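Local coordinates for protein acetylene hydratase (Pelobacter acetylenicus, PDB 2E7Z) that catalyses the hydration of acetylene to acetaldehyde with a tungsten-bis(molybdopterin guanine dinucleotide) cofactor and a [4Fe-4S] cluster, at residues M135-G140 against P714-G719. Numbering follows the deposited sequence. Where two conformers were deposited one is given.
Sequences MYMCIG and PNLRGG. With W (tungsten ion), chain G; MGD (2-amino-5,6-dimercapto-7-methyl-3,7,8a,9-tetrahydro-8-oxa-1,3,9,10-tetraaza-anthracen-4-one guanosine dinucleotide), chain E.
Met137 sets CG between its backbone N and carbonyl carbon (chi1 66°) and then runs fully extended, chi2 -177° and chi3 178°, which carries the thioether straight out to Pro714 and Leu716. Met137 SD lies 3.5 Å from Pro714 CG, with the methionine chain crossing the proline ring at about a right angle. The same sulfur is 3.9 Å from Leu716 CD1. The extended chain ends with CE over the pterin face, 3.1 Å from MGD N20. Leu716 reaches the same face with its other branch, CD2 being 3.4 Å from MGD N18. One residue beyond Met137, Cys138 SG binds the tungsten, which also takes both dithiolene sulfurs of this MGD and a water 2.0 Å from the metal. In segment 714-719, Asn715 ND2 donates to Gly718 O (2.7 Å) nearly in its own amide plane, bridging the corner at Gly718, while Arg717 NH2 forms a salt bridge to O2B of the second MGD. With an alanine at Met137, loss of the sulfur and methyl would probably open a gap over N20 and leave Leu716 CD2 as the remaining methyl of this contact on that face. The side chains meet through apolar atoms alone, and the contact buries Pro714 O without a partner, so the tungsten-ligand loop and the loop leading into strand 720-726 meet by dispersion and shape, with the pterin as their shared floor.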
ATOM      1  N   MET A 135       0.187  -1.750   3.818  1.00  8.98           N
ATOM      2  CA  MET A 135      -0.358  -2.120   2.510  1.00 11.14           C
ATOM      3  C   MET A 135      -1.639  -2.970   2.592  1.00 10.88           C
ATOM      4  O   MET A 135      -2.232  -3.347   1.567  1.00 11.95           O
ATOM      5  CB  MET A 135       0.709  -2.804   1.629  1.00 11.84           C
ATOM      6  CG  MET A 135       0.927  -4.296   1.869  1.00 11.75           C
ATOM      7  SD  MET A 135       2.341  -4.878   0.832  1.00 13.66           S
ATOM      8  CE  MET A 135       1.706  -4.747  -0.875  1.00 13.62           C
ATOM      9  N   TYR A 136      -2.110  -3.201   3.818  1.00 10.36           N
ATOM     10  CA  TYR A 136      -3.447  -3.747   4.017  1.00 10.68           C
ATOM     11  C   TYR A 136      -4.516  -2.891   3.341  1.00 10.72           C
ATOM     12  O   TYR A 136      -5.592  -3.409   3.006  1.00 11.78           O
ATOM     13  CB  TYR A 136      -3.749  -3.869   5.505  1.00 10.07           C
ATOM     14  CG  TYR A 136      -4.869  -4.823   5.867  1.00  9.72           C
ATOM     15  CD1 TYR A 136      -6.182  -4.375   5.933  1.00  9.30           C
ATOM     16  CD2 TYR A 136      -4.599  -6.163   6.146  1.00  9.77           C
ATOM     17  CE1 TYR A 136      -7.209  -5.254   6.264  1.00  8.56           C
ATOM     18  CE2 TYR A 136      -5.620  -7.063   6.491  1.00  9.19           C
ATOM     19  CZ  TYR A 136      -6.929  -6.588   6.563  1.00  8.81           C
ATOM     20  OH  TYR A 136      -7.947  -7.435   6.954  1.00  9.17           O
ATOM     21  N   MET A 137      -4.255  -1.599   3.120  1.00 11.31           N
ATOM     22  CA  MET A 137      -5.175  -0.791   2.306  1.00 11.67           C
ATOM     23  C   MET A 137      -4.464  -0.118   1.152  1.00 12.15           C
ATOM     24  O   MET A 137      -4.821   1.000   0.768  1.00 12.99           O
ATOM     25  CB  MET A 137      -5.978   0.231   3.137  1.00 12.18           C
ATOM     26  CG  MET A 137      -5.161   1.325   3.773  1.00 11.84           C
ATOM     27  SD  MET A 137      -6.263   2.370   4.760  1.00 13.41           S
ATOM     28  CE  MET A 137      -5.105   3.545   5.461  1.00 13.38           C
ATOM     29  N   CYS A 138      -3.428  -0.765   0.618  0.80 11.85           N
ATOM     30  CA  CYS A 138      -2.786  -0.281  -0.605  0.80 12.10           C
ATOM     31  C   CYS A 138      -2.077  -1.453  -1.261  0.80 12.12           C
ATOM     32  O   CYS A 138      -1.021  -1.849  -0.808  0.80 12.18           O
ATOM     33  CB  CYS A 138      -1.813   0.873  -0.321  0.80 13.20           C
ATOM     34  SG  CYS A 138      -1.041   1.508  -1.835  0.80 15.83           S
ATOM     35  N   ILE A 139      -2.693  -2.028  -2.295  1.00 11.23           N
ATOM     36  CA  ILE A 139      -2.141  -3.136  -3.075  1.00 11.02           C
ATOM     37  C   ILE A 139      -2.313  -4.497  -2.419  1.00 11.02           C
ATOM     38  O   ILE A 139      -2.675  -5.443  -3.097  1.00 11.25           O
ATOM     39  CB  ILE A 139      -0.672  -2.884  -3.603  1.00 10.73           C
ATOM     40  CG1 ILE A 139      -0.665  -1.628  -4.487  1.00 12.31           C
ATOM     41  CG2 ILE A 139      -0.173  -4.111  -4.363  1.00 11.85           C
ATOM     42  CD1 ILE A 139       0.705  -1.119  -4.902  1.00 13.50           C
ATOM     43  N   GLY A 140      -2.038  -4.628  -1.121  1.00 10.83           N
ATOM     44  CA  GLY A 140      -2.200  -5.948  -0.478  1.00 10.07           C
ATOM     45  C   GLY A 140      -3.643  -6.444  -0.451  1.00 10.64           C
ATOM     46  O   GLY A 140      -3.923  -7.590  -0.811  1.00 10.93           O
ATOM     47  N   PRO A 714     -10.224   0.421   6.481  1.00 10.53           N
ATOM     48  CA  PRO A 714     -10.975   1.631   6.773  1.00 10.58           C
ATOM     49  C   PRO A 714     -11.249   2.525   5.562  1.00 10.84           C
ATOM     50  O   PRO A 714     -10.438   2.634   4.633  1.00 11.68           O
ATOM     51  CB  PRO A 714     -10.065   2.359   7.771  1.00 10.18           C
ATOM     52  CG  PRO A 714      -8.673   1.994   7.298  1.00 10.75           C
ATOM     53  CD  PRO A 714      -8.807   0.529   6.893  1.00 10.28           C
ATOM     54  N   ASN A 715     -12.392   3.192   5.622  1.00 10.92           N
ATOM     55  CA  ASN A 715     -12.786   4.148   4.621  1.00 12.37           C
ATOM     56  C   ASN A 715     -12.106   5.501   4.928  1.00 11.92           C
ATOM     57  O   ASN A 715     -12.216   6.019   6.058  1.00 11.95           O
ATOM     58  CB  ASN A 715     -14.311   4.251   4.651  1.00 12.19           C
ATOM     59  CG  ASN A 715     -14.834   5.433   3.871  1.00 12.87           C
ATOM     60  OD1 ASN A 715     -15.158   5.311   2.685  1.00 15.11           O
ATOM     61  ND2 ASN A 715     -14.917   6.585   4.526  1.00 13.61           N
ATOM     62  N   LEU A 716     -11.433   6.079   3.920  1.00 12.34           N
ATOM     63  CA  LEU A 716     -10.684   7.347   4.030  1.00 14.01           C
ATOM     64  C   LEU A 716     -11.083   8.382   2.981  1.00 13.89           C
ATOM     65  O   LEU A 716     -10.729   9.558   3.096  1.00 14.63           O
ATOM     66  CB  LEU A 716      -9.174   7.097   3.827  1.00 15.15           C
ATOM     67  CG  LEU A 716      -8.357   6.764   5.042  1.00 15.39           C
ATOM     68  CD1 LEU A 716      -8.653   5.315   5.512  1.00 16.92           C
ATOM     69  CD2 LEU A 716      -6.877   6.999   4.730  1.00 13.90           C
ATOM     70  N   ARG A 717     -11.753   7.914   1.928  1.00 14.04           N
ATOM     71  CA  ARG A 717     -11.941   8.716   0.727  1.00 14.23           C
ATOM     72  C   ARG A 717     -13.433   8.810   0.453  1.00 14.59           C
ATOM     73  O   ARG A 717     -14.044   7.891  -0.095  1.00 15.07           O
ATOM     74  CB  ARG A 717     -11.160   8.093  -0.435  1.00 14.79           C
ATOM     75  CG  ARG A 717      -9.665   8.245  -0.266  1.00 14.49           C
ATOM     76  CD  ARG A 717      -8.873   7.609  -1.406  1.00 14.44           C
ATOM     77  NE  ARG A 717      -7.454   7.753  -1.089  1.00 15.03           N
ATOM     78  CZ  ARG A 717      -6.564   8.495  -1.749  1.00 14.05           C
ATOM     79  NH1 ARG A 717      -6.867   9.121  -2.895  1.00 16.50           N
ATOM     80  NH2 ARG A 717      -5.344   8.598  -1.264  1.00 14.21           N
ATOM     81  N   GLY A 718     -14.004   9.934   0.883  1.00 14.78           N
ATOM     82  CA  GLY A 718     -15.449  10.112   0.937  1.00 15.09           C
ATOM     83  C   GLY A 718     -15.998   9.355   2.134  1.00 15.52           C
ATOM     84  O   GLY A 718     -15.243   8.735   2.883  1.00 15.32           O
ATOM     85  N   GLY A 719     -17.307   9.420   2.326  1.00 15.13           N
ATOM     86  CA  GLY A 719     -17.988   8.516   3.253  1.00 14.54           C
ATOM     87  C   GLY A 719     -17.871   8.872   4.712  1.00 14.24           C
ATOM     88  O   GLY A 719     -18.337   8.127   5.575  1.00 15.20           O
TER
HETATM   89  W     W G 803       0.579   3.141  -1.424  0.50 14.23           W
HETATM   90  PB  MGD E 801       5.147   5.197   6.803  1.00  8.87           P
HETATM   91  O1B MGD E 801       3.952   4.900   7.675  1.00  9.55           O
HETATM   92  O2B MGD E 801       5.551   6.603   6.550  1.00  9.31           O
HETATM   93  O3B MGD E 801       4.987   4.533   5.351  1.00  8.26           O
HETATM   94  O3A MGD E 801       3.184   2.929   4.655  1.00  9.36           O
HETATM   95  PA  MGD E 801       4.779   3.009   4.886  1.00  8.69           P
HETATM   96  O1A MGD E 801       5.537   2.895   3.598  1.00  8.74           O
HETATM   97  O2A MGD E 801       5.065   2.061   6.011  1.00  7.94           O
HETATM   98  O5' MGD E 801       6.381   4.401   7.468  1.00  8.04           O
HETATM   99  C5' MGD E 801       7.532   4.135   6.685  1.00  8.87           C
HETATM  100  C4' MGD E 801       8.706   4.137   7.644  1.00  6.98           C
HETATM  101  O4' MGD E 801       9.826   3.573   6.945  1.00  7.65           O
HETATM  102  C3' MGD E 801       9.181   5.535   8.030  1.00  7.56           C
HETATM  103  O3' MGD E 801       9.175   5.648   9.463  1.00  8.76           O
HETATM  104  C2' MGD E 801      10.601   5.691   7.447  1.00  7.85           C
HETATM  105  O2' MGD E 801      11.535   6.460   8.232  1.00  9.39           O
HETATM  106  C1' MGD E 801      11.033   4.251   7.362  1.00  7.69           C
HETATM  107  N9  MGD E 801      12.014   3.921   6.318  1.00  7.75           N
HETATM  108  C8  MGD E 801      12.078   4.413   5.056  1.00  8.18           C
HETATM  109  N7  MGD E 801      13.046   3.803   4.354  1.00  8.46           N
HETATM  110  C5  MGD E 801      13.566   2.849   5.158  1.00  7.74           C
HETATM  111  C6  MGD E 801      14.605   1.839   5.064  1.00  7.81           C
HETATM  112  O6  MGD E 801      15.264   1.681   4.015  1.00  7.80           O
HETATM  113  N1  MGD E 801      14.783   1.067   6.149  1.00  7.29           N
HETATM  114  C2  MGD E 801      14.159   1.221   7.313  1.00  7.44           C
HETATM  115  N2  MGD E 801      14.443   0.363   8.335  1.00  7.98           N
HETATM  116  N3  MGD E 801      13.203   2.130   7.473  1.00  7.44           N
HETATM  117  C4  MGD E 801      12.886   2.934   6.437  1.00  7.54           C
HETATM  118  C10 MGD E 801       2.674   3.341   3.386  1.00 10.88           C
HETATM  119  C11 MGD E 801       1.252   2.830   3.303  1.00 10.61           C
HETATM  120  O11 MGD E 801       0.521   3.566   4.281  1.00  8.62           O
HETATM  121  C12 MGD E 801       0.695   3.066   1.920  1.00 11.01           C
HETATM  122  S12 MGD E 801       1.584   2.484   0.580  1.00 13.53           S
HETATM  123  C13 MGD E 801      -0.496   3.662   1.748  1.00 11.18           C
HETATM  124  S13 MGD E 801      -1.097   4.058   0.204  1.00 14.62           S
HETATM  125  C14 MGD E 801      -1.384   4.050   2.889  1.00 10.51           C
HETATM  126  N15 MGD E 801      -1.460   5.492   3.063  1.00 10.42           N
HETATM  127  C16 MGD E 801      -2.167   5.880   4.163  1.00 10.39           C
HETATM  128  C17 MGD E 801      -2.955   7.118   4.246  1.00 10.57           C
HETATM  129  O17 MGD E 801      -3.023   7.893   3.267  1.00 11.93           O
HETATM  130  N18 MGD E 801      -3.601   7.372   5.401  1.00 10.82           N
HETATM  131  C19 MGD E 801      -3.558   6.547   6.478  1.00  9.48           C
HETATM  132  N19 MGD E 801      -4.222   6.863   7.610  1.00 10.76           N
HETATM  133  N20 MGD E 801      -2.838   5.419   6.473  1.00  9.83           N
HETATM  134  C21 MGD E 801      -2.163   5.046   5.378  1.00 10.49           C
HETATM  135  N22 MGD E 801      -1.477   3.900   5.384  1.00  9.47           N
HETATM  136  C23 MGD E 801      -0.885   3.369   4.174  1.00 10.39           C
HETATM  137  O   HOH W   1       1.695   1.715  -2.367  0.50 11.90           O